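Local structure of 3',5'-cyclic-nucleotide phosphodiesterase 1 (Saccharomyces cerevisiae, 4OJV) at residues E258-W261 / S262-E266; N267-L270 / V271-K274; M44-L47 / R48-V52; P66-Y69 / E70-E74. The protein belongs to the class-II cyclic-nucleotide phosphodiesterases, a family of the metallo-hydrolase/oxidoreductase clan, and carries two neighbouring zinc ions that share a ligand. All blocks are in the same frame, centred on the assembly; numbering follows the deposited sequence.

From the N terminus the chain makes contact 3 first, then contacts 4, 1 and 2. All four are local and in series; none nests in or crosses another. Contact 3 lies within helix 44-53. Contact 4 closes the loop of the hairpin 64-66/73-75, with its nearest atoms about 9 Å from those of contact 3. Within the chain the two do not touch; across the dimer F68 of one subunit packs on R48 of the other. Far along the chain, contact 1 lies in helix 256-267, and contact 2 closes the turn from that helix into strand 273-279. V264 and L273 touch, which joins contacts 1 and 2.

Contact 1. Residues E258-W261 / S262-E266; sequences EEFW and SYVAE
F260 and V264 lie one turn apart on helix 256-267, the helix of the beta-alpha-beta unit that links strands 238-242 and 273-279. The two side chains meet by a CH-pi contact. CG2 of V264 lies over one face of the F260 ring, 3.9 Å from the ring centroid and 25° off the ring normal. It is shifted toward the rim, and its nearest ring atoms include F260 CE2 at 3.6 Å. F260 holds CG anti to its own backbone N (chi1 -178°), which carries the ring along the helix to the V264 methyl. W261 borders the same ring: its CZ3 lies at the ring edge, in the plane of F260.

The backbone bonds are those of a regular alpha-helix. A265 N donates to W261 O at 2.9 Å and V264 N to F260 O at 3.0 Å. S262 adds a side-chain bond. Its OG donates to E258 O at 2.8 Å, and its backbone N donates to the same oxygen at 2.9 Å. The two donors reach E258 O from opposite faces of the carbonyl plane. One carbonyl is thus gripped twice, and the hydroxyl of S262 is turned back onto its own helix.

Two polar ends have partners elsewhere: E259 forms a salt bridge with K194, and W261 NE1 bonds to E303. F260 meets F227 and F209 edge-to-face and, with V264, packs on I240 of strand 238-242. W261, S262 and A265 lean on L310 of helix 297-311.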
loop_
_atom_site.group_PDB
_atom_site.type_symbol
_atom_site.label_atom_id
_atom_site.label_comp_id
_atom_site.label_asym_id
_atom_site.label_seq_id
_atom_site.Cartn_x
_atom_site.Cartn_y
_atom_site.Cartn_z
ATOM N N GLU A 258 19.483 -25.142 5.802
ATOM C CA GLU A 258 20.252 -26.319 5.409
ATOM C C GLU A 258 19.356 -27.378 4.766
ATOM O O GLU A 258 19.723 -27.948 3.742
ATOM C CB GLU A 258 21.021 -26.892 6.601
ATOM C CG GLU A 258 22.052 -27.954 6.237
ATOM C CD GLU A 258 22.938 -28.326 7.410
ATOM O OE1 GLU A 258 22.405 -28.581 8.515
ATOM O OE2 GLU A 258 24.172 -28.365 7.225
ATOM N N GLU A 259 18.189 -27.625 5.361
ATOM C CA GLU A 259 17.199 -28.535 4.784
ATOM C C GLU A 259 16.823 -28.085 3.372
ATOM O O GLU A 259 16.754 -28.895 2.446
ATOM C CB GLU A 259 15.938 -28.604 5.648
ATOM C CG GLU A 259 16.118 -29.252 7.010
ATOM C CD GLU A 259 14.841 -29.248 7.828
ATOM O OE1 GLU A 259 13.742 -29.262 7.233
ATOM O OE2 GLU A 259 14.939 -29.234 9.072
ATOM N N PHE A 260 16.591 -26.784 3.206
ATOM C CA PHE A 260 16.201 -26.263 1.912
ATOM C C PHE A 260 17.298 -26.433 0.858
ATOM O O PHE A 260 17.039 -26.967 -0.230
ATOM C CB PHE A 260 15.774 -24.797 1.995
ATOM C CG PHE A 260 15.333 -24.255 0.672
ATOM C CD1 PHE A 260 14.083 -24.609 0.165
ATOM C CD2 PHE A 260 16.175 -23.473 -0.106
ATOM C CE1 PHE A 260 13.668 -24.156 -1.077
ATOM C CE2 PHE A 260 15.768 -23.020 -1.347
ATOM C CZ PHE A 260 14.518 -23.366 -1.832
ATOM N N TRP A 261 18.515 -25.976 1.163
ATOM C CA TRP A 261 19.593 -26.064 0.179
ATOM C C TRP A 261 19.929 -27.488 -0.150
ATOM O O TRP A 261 20.263 -27.791 -1.291
ATOM C CB TRP A 261 20.851 -25.326 0.624
ATOM C CG TRP A 261 20.650 -23.871 0.966
ATOM C CD1 TRP A 261 21.003 -23.232 2.149
ATOM C CD2 TRP A 261 20.057 -22.823 0.123
ATOM N NE1 TRP A 261 20.672 -21.898 2.102
ATOM C CE2 TRP A 261 20.103 -21.589 0.915
ATOM C CE3 TRP A 261 19.520 -22.783 -1.162
ATOM C CZ2 TRP A 261 19.617 -20.383 0.424
ATOM C CZ3 TRP A 261 19.037 -21.559 -1.646
ATOM C CH2 TRP A 261 19.080 -20.392 -0.865
ATOM N N SER A 262 19.836 -28.366 0.848
ATOM C CA SER A 262 20.073 -29.795 0.631
ATOM C C SER A 262 19.051 -30.365 -0.347
ATOM O O SER A 262 19.405 -31.113 -1.261
ATOM C CB SER A 262 20.039 -30.560 1.953
ATOM O OG SER A 262 21.109 -30.165 2.795
ATOM N N TYR A 263 17.786 -29.987 -0.175
ATOM C CA TYR A 263 16.732 -30.436 -1.078
ATOM C C TYR A 263 16.985 -29.952 -2.505
ATOM O O TYR A 263 16.856 -30.719 -3.464
ATOM C CB TYR A 263 15.365 -29.950 -0.583
ATOM C CG TYR A 263 14.188 -30.489 -1.368
ATOM C CD1 TYR A 263 13.794 -29.898 -2.566
ATOM C CD2 TYR A 263 13.458 -31.582 -0.903
ATOM C CE1 TYR A 263 12.717 -30.385 -3.289
ATOM C CE2 TYR A 263 12.376 -32.077 -1.619
ATOM C CZ TYR A 263 12.008 -31.474 -2.809
ATOM O OH TYR A 263 10.934 -31.959 -3.524
ATOM N N VAL A 264 17.356 -28.679 -2.646
ATOM C CA VAL A 264 17.649 -28.102 -3.952
ATOM C C VAL A 264 18.809 -28.848 -4.627
ATOM O O VAL A 264 18.686 -29.285 -5.776
ATOM C CB VAL A 264 17.943 -26.587 -3.838
ATOM C CG1 VAL A 264 18.456 -26.022 -5.150
ATOM C CG2 VAL A 264 16.697 -25.834 -3.389
ATOM N N ALA A 265 19.921 -29.009 -3.911
ATOM C CA ALA A 265 21.095 -29.666 -4.487
ATOM C C ALA A 265 20.812 -31.128 -4.849
ATOM O O ALA A 265 21.327 -31.625 -5.857
ATOM C CB ALA A 265 22.291 -29.561 -3.554
ATOM N N GLU A 266 19.985 -31.804 -4.050
ATOM C CA GLU A 266 19.652 -33.207 -4.319
ATOM C C GLU A 266 18.742 -33.350 -5.537
ATOM O O GLU A 266 18.908 -34.273 -6.345
ATOM C CB GLU A 266 19.005 -33.874 -3.102
ATOM C CG GLU A 266 18.696 -35.350 -3.332
ATOM C CD GLU A 266 18.187 -36.079 -2.097
ATOM O OE1 GLU A 266 17.694 -35.417 -1.163
ATOM O OE2 GLU A 266 18.267 -37.326 -2.071
#

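Contact 2. Residues N267-L270 / V271-K274; sequences NIPL and VHLK
P269 and H272 stand side by side and point the same way in the short 3-10 turn that leads from helix 256-267 into strand 273-279. This turn is the return connection of a beta-alpha-beta unit. The imidazole of H272 presents its edge to the proline ring: CD2 of H272 is 4.0 Å from CG of P269, which lies in the imidazole plane. A chi1 of -72° sets the imidazole beside the backbone N of H272, next to P269. ND1 bonds to D237, which helps to fix the rotation of the ring.

I268 is the first residue past the helix to leave helical backbone angles. Its CG2 sits 4.2 Å from L273 CB and also borders H272 CB. I268 and L273 are buried and pack on strand 238-242, at C238 and I240. L270 and L273 both lean on Y311 of helix 297-311, and their own methyls meet only loosely.

The turn is closed through the backbone. H272 N donates to P269 O at 2.8 Å, from above the carbonyl plane. L273 N has a main bond and a weak one, the weak one to P269 O at 3.3 Å. The main bond goes to L270 O at 2.9 Å, with the donor N 65° out of the carbonyl plane at a C=O...N angle of 115°.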
loop_
_atom_site.group_PDB
_atom_site.type_symbol
_atom_site.label_atom_id
_atom_site.label_comp_id
_atom_site.label_asym_id
_atom_site.label_seq_id
_atom_site.Cartn_x
_atom_site.Cartn_y
_atom_site.Cartn_z
ATOM N N ASN A 267 17.789 -32.431 -5.675
ATOM C CA ASN A 267 16.672 -32.640 -6.589
ATOM C C ASN A 267 16.655 -31.797 -7.850
ATOM O O ASN A 267 15.957 -32.132 -8.806
ATOM C CB ASN A 267 15.353 -32.492 -5.833
ATOM C CG ASN A 267 15.167 -33.577 -4.801
ATOM O OD1 ASN A 267 15.010 -34.755 -5.146
ATOM N ND2 ASN A 267 15.208 -33.204 -3.531
ATOM N N ILE A 268 17.412 -30.706 -7.849
ATOM C CA ILE A 268 17.409 -29.764 -8.961
ATOM C C ILE A 268 18.843 -29.524 -9.419
ATOM O O ILE A 268 19.578 -28.783 -8.778
ATOM C CB ILE A 268 16.777 -28.408 -8.569
ATOM C CG1 ILE A 268 15.375 -28.598 -7.967
ATOM C CG2 ILE A 268 16.739 -27.491 -9.785
ATOM C CD1 ILE A 268 14.838 -27.391 -7.215
ATOM N N PRO A 269 19.253 -30.148 -10.534
ATOM C CA PRO A 269 20.587 -29.846 -11.052
ATOM C C PRO A 269 20.756 -28.350 -11.313
ATOM O O PRO A 269 19.807 -27.692 -11.733
ATOM C CB PRO A 269 20.647 -30.647 -12.358
ATOM C CG PRO A 269 19.677 -31.762 -12.154
ATOM C CD PRO A 269 18.554 -31.152 -11.355
ATOM N N LEU A 270 21.951 -27.817 -11.067
ATOM C CA LEU A 270 22.179 -26.383 -11.195
ATOM C C LEU A 270 21.740 -25.830 -12.551
ATOM O O LEU A 270 21.174 -24.741 -12.623
ATOM C CB LEU A 270 23.647 -26.035 -10.913
ATOM C CG LEU A 270 23.973 -24.535 -10.937
ATOM C CD1 LEU A 270 23.179 -23.781 -9.880
ATOM C CD2 LEU A 270 25.462 -24.271 -10.765
ATOM N N VAL A 271 21.988 -26.587 -13.621
ATOM C CA VAL A 271 21.603 -26.161 -14.962
ATOM C C VAL A 271 20.084 -25.935 -15.093
ATOM O O VAL A 271 19.652 -25.125 -15.916
ATOM C CB VAL A 271 22.155 -27.120 -16.049
ATOM C CG1 VAL A 271 21.498 -28.493 -15.976
ATOM C CG2 VAL A 271 22.020 -26.514 -17.438
ATOM N N HIS A 272 19.300 -26.638 -14.273
ATOM C CA HIS A 272 17.841 -26.456 -14.232
ATOM C C HIS A 272 17.372 -25.372 -13.292
ATOM O O HIS A 272 16.193 -25.023 -13.301
ATOM C CB HIS A 272 17.123 -27.762 -13.909
ATOM C CG HIS A 272 17.147 -28.763 -15.041
ATOM N ND1 HIS A 272 16.507 -28.554 -16.208
ATOM C CD2 HIS A 272 17.768 -30.007 -15.147
ATOM C CE1 HIS A 272 16.709 -29.612 -17.020
ATOM N NE2 HIS A 272 17.474 -30.499 -16.366
ATOM N N LEU A 273 18.269 -24.831 -12.467
ATOM C CA LEU A 273 17.896 -23.761 -11.545
ATOM C C LEU A 273 18.074 -22.427 -12.257
ATOM O O LEU A 273 19.199 -21.935 -12.399
ATOM C CB LEU A 273 18.721 -23.841 -10.258
ATOM C CG LEU A 273 18.357 -22.820 -9.171
ATOM C CD1 LEU A 273 16.879 -22.868 -8.800
ATOM C CD2 LEU A 273 19.236 -23.007 -7.949
ATOM N N LYS A 274 16.969 -21.854 -12.727
ATOM C CA LYS A 274 17.028 -20.709 -13.631
ATOM C C LYS A 274 17.095 -19.368 -12.914
ATOM O O LYS A 274 17.393 -18.347 -13.526
ATOM C CB LYS A 274 15.850 -20.723 -14.615
ATOM C CG LYS A 274 15.619 -22.062 -15.327
ATOM C CD LYS A 274 16.870 -22.650 -15.981
ATOM C CE LYS A 274 17.273 -21.922 -17.249
ATOM N NZ LYS A 274 16.162 -21.929 -18.242
#

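Contact 3. Residues M44-L47 / R48-V52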
loop_
_atom_site.group_PDB
_atom_site.type_symbol
_atom_site.label_atom_id
_atom_site.label_comp_id
_atom_site.label_asym_id
_atom_site.label_seq_id
_atom_site.Cartn_x
_atom_site.Cartn_y
_atom_site.Cartn_z
ATOM N N MET A 44 -2.768 -4.405 -8.490
ATOM C CA MET A 44 -3.472 -3.677 -9.562
ATOM C C MET A 44 -2.838 -2.350 -9.913
ATOM O O MET A 44 -2.745 -2.001 -11.091
ATOM C CB MET A 44 -4.924 -3.390 -9.171
ATOM C CG MET A 44 -5.848 -4.580 -9.199
ATOM S SD MET A 44 -7.528 -4.070 -8.802
ATOM C CE MET A 44 -8.166 -3.573 -10.386
ATOM N N TYR A 45 -2.466 -1.578 -8.897
ATOM C CA TYR A 45 -1.913 -0.253 -9.129
ATOM C C TYR A 45 -0.678 -0.351 -10.012
ATOM O O TYR A 45 -0.486 0.442 -10.945
ATOM C CB TYR A 45 -1.597 0.428 -7.790
ATOM C CG TYR A 45 -1.290 1.899 -7.883
ATOM C CD1 TYR A 45 -0.056 2.337 -8.357
ATOM C CD2 TYR A 45 -2.221 2.856 -7.480
ATOM C CE1 TYR A 45 0.248 3.691 -8.437
ATOM C CE2 TYR A 45 -1.929 4.208 -7.553
ATOM C CZ TYR A 45 -0.697 4.618 -8.032
ATOM O OH TYR A 45 -0.402 5.961 -8.103
ATOM N N GLN A 46 0.163 -1.337 -9.725
ATOM C CA GLN A 46 1.396 -1.484 -10.469
ATOM C C GLN A 46 1.172 -2.043 -11.873
ATOM O O GLN A 46 1.829 -1.607 -12.826
ATOM C CB GLN A 46 2.397 -2.333 -9.681
ATOM C CG GLN A 46 3.809 -2.380 -10.271
ATOM C CD GLN A 46 4.385 -1.027 -10.690
ATOM O OE1 GLN A 46 4.243 -0.019 -9.994
ATOM N NE2 GLN A 46 5.047 -1.007 -11.842
ATOM N N LEU A 47 0.233 -2.973 -12.016
ATOM C CA LEU A 47 -0.162 -3.436 -13.343
ATOM C C LEU A 47 -0.614 -2.265 -14.207
ATOM O O LEU A 47 -0.223 -2.158 -15.375
ATOM C CB LEU A 47 -1.262 -4.487 -13.247
ATOM C CG LEU A 47 -0.798 -5.840 -12.706
ATOM C CD1 LEU A 47 -1.985 -6.707 -12.332
ATOM C CD2 LEU A 47 0.106 -6.564 -13.696
ATOM N N ARG A 48 -1.405 -1.370 -13.628
ATOM C CA ARG A 48 -1.876 -0.200 -14.361
ATOM C C ARG A 48 -0.714 0.683 -14.829
ATOM O O ARG A 48 -0.706 1.145 -15.976
ATOM C CB ARG A 48 -2.835 0.612 -13.504
ATOM C CG ARG A 48 -3.544 1.724 -14.266
ATOM C CD ARG A 48 -4.580 2.399 -13.397
ATOM N NE ARG A 48 -3.950 3.075 -12.270
ATOM C CZ ARG A 48 -4.597 3.654 -11.262
ATOM N NH1 ARG A 48 -5.924 3.651 -11.208
ATOM N NH2 ARG A 48 -3.906 4.239 -10.295
ATOM N N GLU A 49 0.258 0.914 -13.948
ATOM C CA GLU A 49 1.437 1.710 -14.295
ATOM C C GLU A 49 2.177 1.111 -15.473
ATOM O O GLU A 49 2.614 1.828 -16.378
ATOM C CB GLU A 49 2.387 1.805 -13.101
ATOM C CG GLU A 49 1.953 2.777 -12.015
ATOM C CD GLU A 49 1.746 4.192 -12.526
ATOM O OE1 GLU A 49 2.649 4.741 -13.202
ATOM O OE2 GLU A 49 0.679 4.760 -12.239
ATOM N N MET A 50 2.311 -0.212 -15.459
ATOM C CA MET A 50 3.055 -0.909 -16.491
ATOM C C MET A 50 2.305 -0.874 -17.813
ATOM O O MET A 50 2.938 -0.833 -18.867
ATOM C CB MET A 50 3.383 -2.340 -16.053
ATOM C CG MET A 50 4.305 -2.394 -14.839
ATOM S SD MET A 50 4.704 -4.057 -14.266
ATOM C CE MET A 50 5.617 -4.647 -15.679
ATOM N N LEU A 51 0.972 -0.849 -17.754
ATOM C CA LEU A 51 0.132 -0.687 -18.944
ATOM C C LEU A 51 0.252 0.713 -19.573
ATOM O O LEU A 51 0.065 0.862 -20.779
ATOM C CB LEU A 51 -1.337 -1.064 -18.652
ATOM C CG LEU A 51 -1.646 -2.559 -18.416
ATOM C CD1 LEU A 51 -2.972 -2.775 -17.701
ATOM C CD2 LEU A 51 -1.627 -3.362 -19.711
ATOM N N VAL A 52 0.583 1.724 -18.764
ATOM C CA VAL A 52 0.753 3.104 -19.260
ATOM C C VAL A 52 2.182 3.380 -19.730
ATOM O O VAL A 52 2.380 3.937 -20.812
ATOM C CB VAL A 52 0.355 4.160 -18.200
ATOM C CG1 VAL A 52 0.545 5.575 -18.737
ATOM C CG2 VAL A 52 -1.082 3.963 -17.760
HETATM O O HOH W 1 -1.400 3.217 -11.437
#
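With chi1 near trans (-168°), the Y45 ring lies beside its own carbonyl carbon, and R48 starts out in the same way. Three residues apart on helix 44-53, the two side chains can meet; the bend of R48 at chi3 (64°) brings its guanidinium to the Y45 ring. NH2 of R48 comes within 3.4 Å of Y45 CE2, and CZ of R48 is 4.9 Å from the ring centroid. This is an off-centre cation-pi contact, with the ring and guanidinium planes 60° apart.

A water ties the group together. It accepts from R48 NE at 2.7 Å, in the guanidinium plane. It donates to Y45 O at 3.0 Å and to E49 OE2 at 2.7 Å. The water also lies over one face of the Y45 ring, toward the rim. Arginine, glutamate and a backbone carbonyl thus share one bridge. The carboxylate nearby probably eases the burial of the arginine charge.

Elsewhere on the helix Q46 folds back at chi2, and its NE2 rests 3.4 Å from M50 CG. The backbone is regular: R48 N donates to M44 O at 2.9 Å and E49 N to Y45 O at 3.1 Å.

Q46 and M50 both pack on L9. R48 leans on M111 and T114 of helix 110-119, and M44 on F118 of the same helix. The helix also meets the second subunit: Y18 of that subunit stacks on the Y45 ring, and its F68 packs on R48 and V52.

Contact 4. Residues P66-Y69 / E70-E74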
loop_
_atom_site.group_PDB
_atom_site.type_symbol
_atom_site.label_atom_id
_atom_site.label_comp_id
_atom_site.label_asym_id
_atom_site.label_seq_id
_atom_site.Cartn_x
_atom_site.Cartn_y
_atom_site.Cartn_z
ATOM N N PRO A 66 13.533 4.707 -11.082
ATOM C CA PRO A 66 13.540 5.518 -9.855
ATOM C C PRO A 66 14.614 5.089 -8.857
ATOM O O PRO A 66 14.918 3.890 -8.759
ATOM C CB PRO A 66 12.149 5.274 -9.264
ATOM C CG PRO A 66 11.308 4.907 -10.443
ATOM C CD PRO A 66 12.210 4.106 -11.335
ATOM N N SER A 67 15.188 6.067 -8.150
ATOM C CA SER A 67 16.210 5.807 -7.141
ATOM C C SER A 67 15.997 6.673 -5.899
ATOM O O SER A 67 15.692 6.152 -4.825
ATOM C CB SER A 67 17.608 6.034 -7.732
ATOM O OG SER A 67 18.602 5.921 -6.739
ATOM N N PHE A 68 16.167 7.990 -6.057
ATOM C CA PHE A 68 15.939 9.010 -5.013
ATOM C C PHE A 68 17.114 9.226 -4.057
ATOM O O PHE A 68 16.958 9.811 -2.982
ATOM C CB PHE A 68 14.603 8.796 -4.275
ATOM C CG PHE A 68 13.421 8.695 -5.201
ATOM C CD1 PHE A 68 13.052 9.770 -6.008
ATOM C CD2 PHE A 68 12.696 7.516 -5.293
ATOM C CE1 PHE A 68 11.972 9.673 -6.877
ATOM C CE2 PHE A 68 11.603 7.416 -6.144
ATOM C CZ PHE A 68 11.243 8.494 -6.938
ATOM N N TYR A 69 18.300 8.789 -4.474
ATOM C CA TYR A 69 19.501 8.982 -3.675
ATOM C C TYR A 69 20.419 9.976 -4.388
ATOM O O TYR A 69 20.046 11.133 -4.549
ATOM C CB TYR A 69 20.170 7.646 -3.353
ATOM C CG TYR A 69 19.299 6.774 -2.466
ATOM C CD1 TYR A 69 18.272 5.983 -3.001
ATOM C CD2 TYR A 69 19.495 6.746 -1.087
ATOM C CE1 TYR A 69 17.466 5.191 -2.193
ATOM C CE2 TYR A 69 18.687 5.959 -0.264
ATOM C CZ TYR A 69 17.676 5.184 -0.828
ATOM O OH TYR A 69 16.884 4.381 -0.014
ATOM N N GLU A 70 21.590 9.551 -4.845
ATOM C CA GLU A 70 22.467 10.461 -5.596
ATOM C C GLU A 70 21.716 11.123 -6.752
ATOM O O GLU A 70 21.934 12.305 -7.035
ATOM C CB GLU A 70 23.718 9.728 -6.068
ATOM C CG GLU A 70 24.637 9.366 -4.909
ATOM C CD GLU A 70 25.705 8.369 -5.284
ATOM O OE1 GLU A 70 25.377 7.329 -5.883
ATOM O OE2 GLU A 70 26.886 8.628 -4.969
ATOM N N HIS A 71 20.832 10.373 -7.414
ATOM C CA HIS A 71 19.923 10.936 -8.415
ATOM C C HIS A 71 18.534 10.414 -8.193
ATOM O O HIS A 71 18.343 9.306 -7.687
ATOM C CB HIS A 71 20.342 10.567 -9.835
ATOM C CG HIS A 71 21.760 10.934 -10.164
ATOM N ND1 HIS A 71 22.787 10.085 -9.972
ATOM C CD2 HIS A 71 22.303 12.105 -10.674
ATOM C CE1 HIS A 71 23.928 10.682 -10.351
ATOM N NE2 HIS A 71 23.630 11.916 -10.776
ATOM N N ASP A 72 17.540 11.181 -8.613
ATOM C CA ASP A 72 16.170 10.709 -8.522
ATOM C C ASP A 72 15.901 9.541 -9.477
ATOM O O ASP A 72 15.050 8.694 -9.197
ATOM C CB ASP A 72 15.190 11.861 -8.745
ATOM C CG ASP A 72 15.107 12.797 -7.554
ATOM O OD1 ASP A 72 15.519 12.418 -6.432
ATOM O OD2 ASP A 72 14.601 13.919 -7.723
ATOM N N ARG A 73 16.624 9.493 -10.594
ATOM C CA ARG A 73 16.543 8.383 -11.534
ATOM C C ARG A 73 17.947 7.938 -11.924
ATOM O O ARG A 73 18.851 8.766 -12.064
ATOM C CB ARG A 73 15.740 8.769 -12.778
ATOM C CG ARG A 73 14.255 8.994 -12.509
ATOM C CD ARG A 73 13.460 9.192 -13.795
ATOM N NE ARG A 73 14.123 10.097 -14.734
ATOM C CZ ARG A 73 14.036 11.425 -14.710
ATOM N NH1 ARG A 73 13.310 12.044 -13.786
ATOM N NH2 ARG A 73 14.684 12.140 -15.621
ATOM N N GLU A 74 18.125 6.631 -12.095
ATOM C CA GLU A 74 19.419 6.031 -12.418
ATOM C C GLU A 74 19.334 5.079 -13.595
ATOM O O GLU A 74 18.328 4.394 -13.762
ATOM C CB GLU A 74 19.971 5.252 -11.222
ATOM C CG GLU A 74 20.403 6.101 -10.044
ATOM C CD GLU A 74 21.695 6.856 -10.273
ATOM O OE1 GLU A 74 22.306 6.720 -11.355
ATOM O OE2 GLU A 74 22.082 7.591 -9.351
HETATM O O HOH W 2 20.922 7.384 -6.950
HETATM O O HOH W 3 17.796 12.654 -4.771
#
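P66 and R73 pair across a beta hairpin, strands 64-66 and 73-75, whose loop meets the second subunit. They form a non-hydrogen-bonded antiparallel pair with diverging side chains. S67 N donates to D72 O at 2.8 Å and closes the loop. F68 N adds only weak bonds, to H71 O and D72 O. The D72 carbonyl oxygen also lies over one face of the F68 ring, while D72 OD1 is 3.6 Å from F68 CD1.

One water donates to S67 OG at 2.8 Å and to E74 OE2 at 2.7 Å. It accepts from H71 N at 3.0 Å. H71 ND1 also donates to E74 OE2 at 2.7 Å, and this bond helps to hold the imidazole. A second water joins Y69 O to D72 OD1, which also bonds to T110 of the second subunit. D72 packs on V52 of that subunit as well.

S67 OG accepts from the first water and is also bonded to D335, probably as the donor. Two donors meet E74 OE2, and this would suit an ionised carboxylate.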